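Local coordinates for DegV family protein (Streptococcus agalactiae, PDB 3LUP) that binds a long-chain fatty acid in a pocket and may take part in lipid transport or fatty acid metabolism, at residues I31-D36 and G265-T270; N165-L170 and I189-H194. All coordinates share one frame; numbering follows the deposited sequence.

Contact 1: I31-D36 and G265-T270; sequences IPIIID and GGVIAT. With ELA (Elaidic acid), chain B.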
ATOM      1  N   ILE A  31      -5.125  -9.001  -6.806  1.00 37.36           N
ATOM      2  CA  ILE A  31      -3.715  -9.211  -7.172  1.00 37.30           C
ATOM      3  C   ILE A  31      -3.313 -10.667  -6.954  1.00 37.51           C
ATOM      4  O   ILE A  31      -3.338 -11.154  -5.830  1.00 37.67           O
ATOM      5  CB  ILE A  31      -2.752  -8.270  -6.385  1.00 37.15           C
ATOM      6  CG1 ILE A  31      -3.142  -6.798  -6.618  1.00 36.08           C
ATOM      7  CG2 ILE A  31      -1.287  -8.560  -6.768  1.00 36.55           C
ATOM      8  CD1 ILE A  31      -2.346  -5.777  -5.847  1.00 34.53           C
ATOM      9  N   PRO A  32      -2.963 -11.369  -8.037  1.00 37.93           N
ATOM     10  CA  PRO A  32      -2.538 -12.760  -7.926  1.00 38.25           C
ATOM     11  C   PRO A  32      -1.158 -12.938  -7.281  1.00 38.68           C
ATOM     12  O   PRO A  32      -0.262 -12.113  -7.470  1.00 38.48           O
ATOM     13  CB  PRO A  32      -2.499 -13.230  -9.386  1.00 38.24           C
ATOM     14  CG  PRO A  32      -3.371 -12.257 -10.137  1.00 37.90           C
ATOM     15  CD  PRO A  32      -3.106 -10.953  -9.444  1.00 38.24           C
ATOM     16  N   ILE A  33      -1.012 -14.005  -6.503  1.00 39.15           N
ATOM     17  CA  ILE A  33       0.294 -14.430  -6.040  1.00 40.05           C
ATOM     18  C   ILE A  33       0.676 -15.735  -6.749  1.00 40.40           C
ATOM     19  O   ILE A  33      -0.165 -16.609  -6.967  1.00 40.41           O
ATOM     20  CB  ILE A  33       0.361 -14.590  -4.493  1.00 40.35           C
ATOM     21  CG1 ILE A  33      -0.020 -15.998  -4.065  1.00 41.15           C
ATOM     22  CG2 ILE A  33      -0.508 -13.550  -3.759  1.00 40.23           C
ATOM     23  CD1 ILE A  33       0.548 -16.362  -2.734  1.00 42.75           C
ATOM     24  N   ILE A  34       1.937 -15.857  -7.136  1.00 41.04           N
ATOM     25  CA  ILE A  34       2.382 -17.053  -7.842  1.00 42.03           C
ATOM     26  C   ILE A  34       3.396 -17.824  -7.006  1.00 42.58           C
ATOM     27  O   ILE A  34       4.553 -17.404  -6.863  1.00 42.12           O
ATOM     28  CB  ILE A  34       2.990 -16.736  -9.239  1.00 42.16           C
ATOM     29  CG1 ILE A  34       2.132 -15.718 -10.008  1.00 42.62           C
ATOM     30  CG2 ILE A  34       3.155 -18.016 -10.045  1.00 41.82           C
ATOM     31  CD1 ILE A  34       2.937 -14.802 -10.929  1.00 43.73           C
ATOM     32  N   ILE A  35       2.945 -18.947  -6.451  1.00 43.45           N
ATOM     33  CA  ILE A  35       3.818 -19.835  -5.693  1.00 44.34           C
ATOM     34  C   ILE A  35       4.543 -20.722  -6.706  1.00 45.22           C
ATOM     35  O   ILE A  35       5.122 -20.204  -7.661  1.00 45.73           O
ATOM     36  CB  ILE A  35       3.034 -20.644  -4.646  1.00 44.19           C
ATOM     37  CG1 ILE A  35       1.940 -19.771  -3.998  1.00 43.71           C
ATOM     38  CG2 ILE A  35       3.991 -21.242  -3.598  1.00 44.35           C
ATOM     39  CD1 ILE A  35       2.363 -19.010  -2.756  1.00 41.88           C
ATOM     40  N   ASP A  36       4.521 -22.039  -6.537  1.00 46.19           N
ATOM     41  CA  ASP A  36       5.119 -22.916  -7.545  1.00 47.00           C
ATOM     42  C   ASP A  36       4.186 -22.994  -8.763  1.00 47.66           C
ATOM     43  O   ASP A  36       4.329 -23.878  -9.617  1.00 48.02           O
ATOM     44  CB  ASP A  36       5.402 -24.303  -6.959  1.00 46.73           C
ATOM     45  N   GLY A 265      -1.010  -8.531   3.781  1.00 30.23           N
ATOM     46  CA  GLY A 265      -1.470  -9.768   3.146  1.00 29.69           C
ATOM     47  C   GLY A 265      -0.313 -10.432   2.398  1.00 29.57           C
ATOM     48  O   GLY A 265       0.829  -9.994   2.511  1.00 29.19           O
ATOM     49  N   GLY A 266      -0.617 -11.490   1.640  1.00 29.41           N
ATOM     50  CA  GLY A 266       0.386 -12.296   0.964  1.00 28.97           C
ATOM     51  C   GLY A 266       1.065 -11.526  -0.144  1.00 29.44           C
ATOM     52  O   GLY A 266       2.221 -11.787  -0.482  1.00 29.47           O
ATOM     53  N   VAL A 267       0.348 -10.559  -0.703  1.00 29.52           N
ATOM     54  CA  VAL A 267       0.888  -9.709  -1.761  1.00 29.56           C
ATOM     55  C   VAL A 267       2.162  -8.994  -1.291  1.00 29.82           C
ATOM     56  O   VAL A 267       3.214  -9.149  -1.909  1.00 30.39           O
ATOM     57  CB  VAL A 267      -0.184  -8.734  -2.301  1.00 29.32           C
ATOM     58  CG1 VAL A 267       0.415  -7.776  -3.301  1.00 29.11           C
ATOM     59  CG2 VAL A 267      -1.335  -9.529  -2.953  1.00 29.58           C
ATOM     60  N   ILE A 268       2.073  -8.268  -0.173  1.00 29.97           N
ATOM     61  CA  ILE A 268       3.202  -7.510   0.385  1.00 29.57           C
ATOM     62  C   ILE A 268       4.170  -8.378   1.195  1.00 29.78           C
ATOM     63  O   ILE A 268       5.366  -8.160   1.144  1.00 30.67           O
ATOM     64  CB  ILE A 268       2.712  -6.281   1.189  1.00 29.42           C
ATOM     65  CG1 ILE A 268       1.911  -5.346   0.271  1.00 29.91           C
ATOM     66  CG2 ILE A 268       3.880  -5.526   1.790  1.00 28.40           C
ATOM     67  CD1 ILE A 268       1.033  -4.329   0.981  1.00 31.00           C
ATOM     68  N   ALA A 269       3.667  -9.374   1.917  1.00 29.96           N
ATOM     69  CA  ALA A 269       4.520 -10.392   2.532  1.00 29.95           C
ATOM     70  C   ALA A 269       5.488 -11.024   1.503  1.00 30.36           C
ATOM     71  O   ALA A 269       6.677 -11.174   1.770  1.00 30.65           O
ATOM     72  CB  ALA A 269       3.675 -11.450   3.193  1.00 29.46           C
ATOM     73  N   THR A 270       4.981 -11.364   0.326  1.00 30.64           N
ATOM     74  CA  THR A 270       5.824 -11.816  -0.786  1.00 31.13           C
ATOM     75  C   THR A 270       7.067 -10.943  -1.034  1.00 31.82           C
ATOM     76  O   THR A 270       8.150 -11.465  -1.275  1.00 31.81           O
ATOM     77  CB  THR A 270       5.002 -11.958  -2.110  1.00 31.05           C
ATOM     78  OG1 THR A 270       4.014 -12.986  -1.962  1.00 29.70           O
ATOM     79  CG2 THR A 270       5.901 -12.318  -3.290  1.00 30.99           C
TER
HETATM   80  CA  ELA B 301       3.906  -6.649 -10.303  1.00 52.96           C
HETATM   81  C   ELA B 301       4.678  -7.558 -11.266  1.00 54.95           C
HETATM   82  O   ELA B 301       5.465  -8.468 -10.872  1.00 54.14           O
HETATM   83  C3  ELA B 301       2.918  -7.391  -9.408  1.00 48.32           C
HETATM   84  C4  ELA B 301       1.974  -6.422  -8.705  1.00 46.96           C
HETATM   85  C5  ELA B 301       2.010  -6.562  -7.170  1.00 46.74           C
HETATM   86  C6  ELA B 301       3.150  -5.739  -6.554  1.00 44.62           C
HETATM   87  C7  ELA B 301       3.541  -6.057  -5.116  1.00 42.43           C
HETATM   88  C8  ELA B 301       4.732  -5.187  -4.694  1.00 42.25           C
HETATM   89  C9  ELA B 301       4.639  -4.779  -3.230  1.00 41.37           C
HETATM   90  C10 ELA B 301       5.783  -4.167  -2.512  1.00 40.25           C
HETATM   91  C11 ELA B 301       5.871  -4.288  -1.004  1.00 39.40           C
HETATM   92  C12 ELA B 301       6.156  -2.956  -0.322  1.00 37.95           C
HETATM   93  C13 ELA B 301       4.982  -2.426   0.483  1.00 37.06           C
HETATM   94  C14 ELA B 301       5.406  -1.603   1.692  1.00 36.64           C
HETATM   95  C15 ELA B 301       4.170  -1.188   2.503  1.00 36.35           C
HETATM   96  C16 ELA B 301       4.448  -0.102   3.545  1.00 34.37           C
HETATM   97  C17 ELA B 301       3.659   1.167   3.242  1.00 34.94           C
HETATM   98  C18 ELA B 301       3.153   1.855   4.504  1.00 34.37           C
HETATM   99  OXT ELA B 301       4.542  -7.381 -12.499  1.00 55.09           O
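Ile31 lays its CB and CG2 against the branched end of Val267, the two side chains crossing at about a right angle, with Ile31 CB 3.9 Å from Val267 CG2. In this DegV-family fold the contact joins the short strand 33-34 and the residues leading into it to the first turn of helix 266-272, beside the fatty acid pocket. Val267 serves two isoleucines: CG2 also meets Ile33 CG2 at 4.2 Å, while CG1, anti to the backbone N (chi1 175°), faces the elaidic acid, 4.0 Å from C7. Ile31 CG2 stands 3.9 Å from C5 of the lipid, and Ile268, next after Val267, brings CG2 to 3.5 Å of C13. A beta-branched valine suits this wall, since its fork lets one methyl pack on protein while the other reaches the lipid. Gly266 has no side chain to hold off Ile33, whose CG2 settles over its backbone, and Glu42 OE1 accepts a hydrogen bond from its amide. Thr270, a turn later, bonds through its hydroxyl to Tyr51 OH and to its own helix: Gly266 O takes Thr270 N at 2.9 Å and Thr270 OG1 at 2.6 Å from opposite faces of the carbonyl plane.

Contact 2: N165-L170 and I189-H194; sequences NDLNHL and IKPVLH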
ATOM      1  N   ASN A 165      12.862  -8.135   8.096  1.00 38.27           N
ATOM      2  CA  ASN A 165      13.646  -9.111   8.792  1.00 39.53           C
ATOM      3  C   ASN A 165      14.783  -9.630   7.913  1.00 40.45           C
ATOM      4  O   ASN A 165      15.938  -9.712   8.349  1.00 40.73           O
ATOM      5  CB  ASN A 165      12.777 -10.230   9.318  1.00 39.13           C
ATOM      6  CG  ASN A 165      13.480 -11.029  10.356  1.00 40.80           C
ATOM      7  OD1 ASN A 165      13.519 -12.259  10.286  1.00 42.96           O
ATOM      8  ND2 ASN A 165      14.085 -10.339  11.328  1.00 41.69           N
ATOM      9  N   ASP A 166      14.459  -9.962   6.668  1.00 41.55           N
ATOM     10  CA  ASP A 166      15.483 -10.362   5.714  1.00 42.24           C
ATOM     11  C   ASP A 166      15.220  -9.779   4.331  1.00 41.99           C
ATOM     12  O   ASP A 166      14.087  -9.774   3.830  1.00 41.75           O
ATOM     13  CB  ASP A 166      15.657 -11.893   5.679  1.00 43.17           C
ATOM     14  CG  ASP A 166      14.665 -12.588   4.753  1.00 44.43           C
ATOM     15  OD1 ASP A 166      13.450 -12.289   4.872  1.00 46.03           O
ATOM     16  OD2 ASP A 166      15.113 -13.426   3.922  1.00 44.18           O
ATOM     17  N   LEU A 167      16.295  -9.299   3.727  1.00 41.86           N
ATOM     18  CA  LEU A 167      16.205  -8.456   2.550  1.00 41.83           C
ATOM     19  C   LEU A 167      16.066  -9.188   1.212  1.00 41.66           C
ATOM     20  O   LEU A 167      15.846  -8.549   0.187  1.00 41.88           O
ATOM     21  CB  LEU A 167      17.421  -7.536   2.505  1.00 42.08           C
ATOM     22  CG  LEU A 167      17.505  -6.410   3.531  1.00 42.23           C
ATOM     23  CD1 LEU A 167      18.938  -6.274   4.026  1.00 43.40           C
ATOM     24  CD2 LEU A 167      17.006  -5.113   2.922  1.00 41.48           C
ATOM     25  N   ASN A 168      16.198 -10.509   1.210  1.00 41.32           N
ATOM     26  CA  ASN A 168      16.118 -11.278  -0.029  1.00 41.29           C
ATOM     27  C   ASN A 168      14.850 -11.000  -0.812  1.00 40.39           C
ATOM     28  O   ASN A 168      14.904 -10.767  -2.019  1.00 40.07           O
ATOM     29  CB  ASN A 168      16.232 -12.767   0.270  1.00 41.92           C
ATOM     30  CG  ASN A 168      17.415 -13.069   1.137  1.00 44.76           C
ATOM     31  OD1 ASN A 168      18.563 -13.054   0.661  1.00 47.18           O
ATOM     32  ND2 ASN A 168      17.164 -13.298   2.438  1.00 46.18           N
ATOM     33  N   HIS A 169      13.718 -11.014  -0.112  1.00 39.66           N
ATOM     34  CA  HIS A 169      12.436 -10.710  -0.717  1.00 39.14           C
ATOM     35  C   HIS A 169      12.470  -9.388  -1.461  1.00 38.90           C
ATOM     36  O   HIS A 169      12.136  -9.333  -2.643  1.00 38.71           O
ATOM     37  CB  HIS A 169      11.348 -10.694   0.335  1.00 38.98           C
ATOM     38  CG  HIS A 169      11.099 -12.028   0.954  1.00 39.13           C
ATOM     39  ND1 HIS A 169       9.983 -12.785   0.665  1.00 38.35           N
ATOM     40  CD2 HIS A 169      11.820 -12.741   1.852  1.00 38.64           C
ATOM     41  CE1 HIS A 169      10.024 -13.909   1.358  1.00 38.64           C
ATOM     42  NE2 HIS A 169      11.127 -13.906   2.088  1.00 39.93           N
ATOM     43  N   LEU A 170      12.901  -8.333  -0.775  1.00 38.73           N
ATOM     44  CA  LEU A 170      12.984  -7.019  -1.397  1.00 38.75           C
ATOM     45  C   LEU A 170      13.980  -6.901  -2.545  1.00 38.74           C
ATOM     46  O   LEU A 170      13.697  -6.220  -3.533  1.00 39.05           O
ATOM     47  CB  LEU A 170      13.236  -5.938  -0.363  1.00 38.69           C
ATOM     48  CG  LEU A 170      11.963  -5.294   0.192  1.00 38.92           C
ATOM     49  CD1 LEU A 170      12.318  -4.227   1.200  1.00 37.84           C
ATOM     50  CD2 LEU A 170      11.099  -4.708  -0.924  1.00 38.29           C
ATOM     51  N   ILE A 189      23.193  -5.528   8.829  1.00 35.84           N
ATOM     52  CA  ILE A 189      22.608  -4.435   9.592  1.00 35.27           C
ATOM     53  C   ILE A 189      21.078  -4.418   9.441  1.00 35.10           C
ATOM     54  O   ILE A 189      20.512  -5.271   8.765  1.00 35.02           O
ATOM     55  CB  ILE A 189      23.272  -3.073   9.205  1.00 35.39           C
ATOM     56  CG1 ILE A 189      23.026  -2.749   7.729  1.00 35.27           C
ATOM     57  CG2 ILE A 189      24.787  -3.080   9.496  1.00 33.84           C
ATOM     58  CD1 ILE A 189      22.979  -1.266   7.443  1.00 34.99           C
ATOM     59  N   LYS A 190      20.416  -3.464  10.085  1.00 35.03           N
ATOM     60  CA  LYS A 190      18.955  -3.354  10.027  1.00 34.92           C
ATOM     61  C   LYS A 190      18.558  -1.991   9.461  1.00 34.80           C
ATOM     62  O   LYS A 190      18.260  -1.061  10.219  1.00 35.53           O
ATOM     63  CB  LYS A 190      18.333  -3.590  11.414  1.00 34.75           C
ATOM     64  CG  LYS A 190      18.128  -5.062  11.783  1.00 35.59           C
ATOM     65  CD  LYS A 190      16.832  -5.618  11.155  1.00 38.15           C
ATOM     66  CE  LYS A 190      16.575  -7.100  11.471  1.00 39.71           C
ATOM     67  NZ  LYS A 190      17.773  -8.001  11.408  1.00 39.84           N
ATOM     68  N   PRO A 191      18.575  -1.851   8.118  1.00 34.54           N
ATOM     69  CA  PRO A 191      18.296  -0.553   7.492  1.00 33.60           C
ATOM     70  C   PRO A 191      16.839  -0.146   7.596  1.00 33.31           C
ATOM     71  O   PRO A 191      15.944  -0.994   7.604  1.00 33.36           O
ATOM     72  CB  PRO A 191      18.634  -0.803   6.033  1.00 33.63           C
ATOM     73  CG  PRO A 191      18.404  -2.280   5.851  1.00 33.92           C
ATOM     74  CD  PRO A 191      18.881  -2.891   7.112  1.00 34.20           C
ATOM     75  N   VAL A 192      16.620   1.159   7.695  1.00 33.03           N
ATOM     76  CA  VAL A 192      15.300   1.758   7.587  1.00 32.29           C
ATOM     77  C   VAL A 192      15.092   2.143   6.122  1.00 32.39           C
ATOM     78  O   VAL A 192      15.933   2.827   5.506  1.00 32.22           O
ATOM     79  CB  VAL A 192      15.163   3.017   8.492  1.00 32.08           C
ATOM     80  CG1 VAL A 192      13.743   3.548   8.470  1.00 32.25           C
ATOM     81  CG2 VAL A 192      15.572   2.716   9.915  1.00 31.19           C
ATOM     82  N   LEU A 193      13.971   1.686   5.573  1.00 32.22           N
ATOM     83  CA  LEU A 193      13.621   1.918   4.174  1.00 31.79           C
ATOM     84  C   LEU A 193      12.385   2.773   4.113  1.00 31.48           C
ATOM     85  O   LEU A 193      11.618   2.817   5.069  1.00 31.26           O
ATOM     86  CB  LEU A 193      13.355   0.588   3.472  1.00 31.74           C
ATOM     87  CG  LEU A 193      14.440  -0.477   3.655  1.00 31.90           C
ATOM     88  CD1 LEU A 193      13.920  -1.853   3.343  1.00 30.24           C
ATOM     89  CD2 LEU A 193      15.642  -0.144   2.812  1.00 31.55           C
ATOM     90  N   HIS A 194      12.206   3.472   2.999  1.00 31.38           N
ATOM     91  CA  HIS A 194      11.018   4.280   2.796  1.00 31.45           C
ATOM     92  C   HIS A 194      10.639   4.402   1.331  1.00 31.71           C
ATOM     93  O   HIS A 194      11.374   3.950   0.458  1.00 32.23           O
ATOM     94  CB  HIS A 194      11.189   5.649   3.458  1.00 31.41           C
ATOM     95  CG  HIS A 194      12.005   6.629   2.673  1.00 31.05           C
ATOM     96  ND1 HIS A 194      13.145   6.280   1.981  1.00 31.72           N
ATOM     97  CD2 HIS A 194      11.857   7.965   2.501  1.00 29.83           C
ATOM     98  CE1 HIS A 194      13.659   7.355   1.408  1.00 30.91           C
ATOM     99  NE2 HIS A 194      12.896   8.390   1.709  1.00 29.43           N
TER
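The backbones of 165-170 and 189-194 stand well apart, their CA atoms 7.9 Å from each other at Asn165 and Lys190 and 10.6 Å at Leu170 and Leu193, so side chains bridge the gap. The first segment leaves strand 159-163 and enters helix 168-173; the second leads into strand 192-195, its antiparallel neighbour in the mixed sheet. The contact therefore closes the base of the helical excursion, 168-173 and 179-186, that connects these adjacent strands. At its inner end Leu170 and Leu193 reach toward each other tip to tip, CD1 to CD1, at 3.6 Å. The side chain of Leu193 also packs on Ile201 and Val203 of the next strand. Leu167 then sets CD2 against the ring of Pro191, 4.3 Å from CG; the compact, apolar proline fits where the chain approaches the strand, and Val203 touches it too. Toward the surface the character changes. Lys190, bent at chi2 and chi4, crosses Asn165 obliquely, its CE 4.1 Å from Asn165 ND2. Its NZ lies 4.0 Å from Asn165 O, too far for a hydrogen bond, though the carbonyl may still offer the ammonium group a weak attraction. Asn168 gives an N-H through ND2 to the anti side of Asp166 OD2, 2.5 Å away; the oxygen lies in the amide plane, but the donor is tilted 32° from the carboxylate plane, and the bond links Asp166 to Asn168 where the chain turns into the helix. Leucine and proline at the buried end and polar side chains toward the surface thus give a contact held mainly by the hydrophobic effect, while the ammonium and amide groups are probably able to stay hydrated.

Contact 2 is nested in sequence inside the long excursion of chain that contact 1 closes, and the centres of the two lie about 18 Å apart. They meet nevertheless through one polar link: His169 ND1, in helix 168-173, makes a probable hydrogen bond of 3.0 Å to Thr270 O in helix 266-272. Both also approach the elaidic acid. Contact 1 supplies Ile31 and Ile268 to its pocket directly, whereas the side chain of Leu170 in contact 2 lies about 5 Å from the lipid. Arg175, just beyond helix 168-173, hydrogen-bonds the ligand through NH2, so the connection between 165-170 and 189-194 also supplies a polar partner for the ligand.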